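Local atomic coordinates of uncharacterized protein MJ0690 (Methanocaldococcus jannaschii, PDB entry 3K32), a protein that is of unknown function but is a predicted tRNA methyltransferase subunit, with a domain assigned to the HUP clan of nucleotide-binding folds. Residues B[63-66]-B[67-71]. Sequence-based numbering, arbitrary orientation.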
loop_
_atom_site.group_PDB
_atom_site.type_symbol
_atom_site.label_atom_id
_atom_site.label_comp_id
_atom_site.label_asym_id
_atom_site.label_seq_id
_atom_site.Cartn_x
_atom_site.Cartn_y
_atom_site.Cartn_z
ATOM N N ILE B 63 13.309 -8.735 -19.363
ATOM C CA ILE B 63 14.357 -7.766 -19.564
ATOM C C ILE B 63 15.690 -8.335 -19.079
ATOM O O ILE B 63 15.835 -8.731 -17.911
ATOM C CB ILE B 63 14.025 -6.525 -18.763
ATOM C CG1 ILE B 63 12.730 -5.927 -19.300
ATOM C CG2 ILE B 63 15.181 -5.524 -18.802
ATOM C CD1 ILE B 63 12.432 -4.574 -18.784
ATOM N N THR B 64 16.664 -8.381 -19.972
ATOM C CA THR B 64 17.958 -8.951 -19.637
ATOM C C THR B 64 18.925 -7.871 -19.146
ATOM O O THR B 64 19.152 -6.870 -19.827
ATOM C CB THR B 64 18.540 -9.705 -20.841
ATOM O OG1 THR B 64 17.557 -10.630 -21.324
ATOM C CG2 THR B 64 19.801 -10.460 -20.451
ATOM N N LEU B 65 19.479 -8.075 -17.951
ATOM C CA LEU B 65 20.414 -7.118 -17.355
ATOM C C LEU B 65 21.802 -7.735 -17.224
ATOM O O LEU B 65 21.957 -8.949 -17.348
ATOM C CB LEU B 65 19.896 -6.641 -15.995
ATOM C CG LEU B 65 19.075 -5.337 -16.052
ATOM C CD1 LEU B 65 18.331 -5.161 -17.362
ATOM C CD2 LEU B 65 18.133 -5.216 -14.877
ATOM N N ASP B 66 22.804 -6.898 -16.983
ATOM C CA ASP B 66 24.184 -7.364 -16.857
ATOM C C ASP B 66 24.345 -8.354 -15.688
ATOM O O ASP B 66 23.896 -8.099 -14.563
ATOM C CB ASP B 66 25.138 -6.173 -16.706
ATOM C CG ASP B 66 26.609 -6.565 -16.854
ATOM O OD1 ASP B 66 27.083 -7.509 -16.168
ATOM O OD2 ASP B 66 27.304 -5.904 -17.659
ATOM N N ARG B 67 24.996 -9.481 -15.977
ATOM C CA ARG B 67 25.193 -10.558 -15.009
ATOM C C ARG B 67 26.031 -10.143 -13.790
ATOM O O ARG B 67 26.052 -10.832 -12.777
ATOM C CB ARG B 67 25.848 -11.747 -15.705
ATOM C CG ARG B 67 26.313 -12.843 -14.768
ATOM C CD ARG B 67 27.246 -13.834 -15.448
ATOM N NE ARG B 67 27.613 -14.887 -14.510
ATOM C CZ ARG B 67 27.310 -16.175 -14.651
ATOM N NH1 ARG B 67 26.649 -16.599 -15.719
ATOM N NH2 ARG B 67 27.682 -17.041 -13.716
ATOM N N LYS B 68 26.710 -9.010 -13.889
ATOM C CA LYS B 68 27.569 -8.538 -12.812
ATOM C C LYS B 68 26.742 -8.103 -11.607
ATOM O O LYS B 68 27.240 -8.081 -10.470
ATOM C CB LYS B 68 28.421 -7.366 -13.298
ATOM C CG LYS B 68 27.594 -6.154 -13.719
ATOM C CD LYS B 68 28.061 -4.877 -13.032
ATOM C CE LYS B 68 28.310 -3.761 -14.039
ATOM N NZ LYS B 68 29.374 -4.123 -15.028
ATOM N N ILE B 69 25.485 -7.739 -11.860
ATOM C CA ILE B 69 24.604 -7.335 -10.780
ATOM C C ILE B 69 24.421 -8.499 -9.823
ATOM O O ILE B 69 24.526 -8.323 -8.607
ATOM C CB ILE B 69 23.235 -6.854 -11.297
ATOM C CG1 ILE B 69 23.398 -5.574 -12.118
ATOM C CG2 ILE B 69 22.305 -6.589 -10.127
ATOM C CD1 ILE B 69 22.302 -5.354 -13.076
ATOM N N VAL B 70 24.178 -9.692 -10.367
ATOM C CA VAL B 70 24.019 -10.879 -9.522
ATOM C C VAL B 70 25.347 -11.428 -9.023
ATOM O O VAL B 70 25.417 -11.979 -7.923
ATOM C CB VAL B 70 23.190 -12.007 -10.199
ATOM C CG1 VAL B 70 21.707 -11.694 -10.090
ATOM C CG2 VAL B 70 23.626 -12.240 -11.672
ATOM N N GLU B 71 26.403 -11.260 -9.812
ATOM C CA GLU B 71 27.735 -11.665 -9.367
ATOM C C GLU B 71 28.037 -10.994 -8.033
ATOM O O GLU B 71 28.549 -11.621 -7.100
ATOM C CB GLU B 71 28.798 -11.325 -10.414
ATOM C CG GLU B 71 28.739 -12.204 -11.657
ATOM C CD GLU B 71 29.075 -13.667 -11.369
ATOM O OE1 GLU B 71 29.618 -13.955 -10.277
ATOM O OE2 GLU B 71 28.808 -14.530 -12.238
#
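Asp66 reaches forward over the start of the helix and meets the backbone and side chain of Lys68. With chi1 at -168°, its CG lies beside the carbonyl carbon, which lets OD1 reach the backbone of the first turn. There OD1 accepts from Lys68 N at 2.8 Å, a capping bond, although the exact place of OD1 is less sure. The other oxygen, OD2, forms a long salt bridge with Lys68 NZ at 3.8 Å. This pairing is loose, and the two side chains come so near each other in the model that its detail is doubtful.

The carbonyl of Asp66 also grips the turn. Ile69 N donates to Asp66 O at 3.2 Å. Ile69 CD1 lies against the same oxygen and also touches Leu65 CB at 4.0 Å. Both side chains pack on helix 84-98, Leu65 on Val94 and Ile69 on Val90 and Thr93.

Within 67-71, Arg67 runs extended from CG to NE and reaches Glu71, four residues on. Arg67 NE donates to Glu71 OE2 at 2.6 Å, and the bond is nearly straight at 166°. OE2 uses its anti lone pair and lies almost exactly in the guanidinium plane. A weak second bond runs from Arg67 NH2 to Glu71 OE2 at 3.1 Å. Both side chains also bridge to the end of helix 169-180, Arg67 to Glu179 and Glu71 to Arg180. These two outer bridges link the beginning of helix 68-80 to helix 169-180.

The arrangement is a strand-to-helix junction: strand 59-64, at one edge of the parallel sheet, passes through an aspartate-capped turn into helix 68-80, within an alpha/beta domain consistent with the HUP fold.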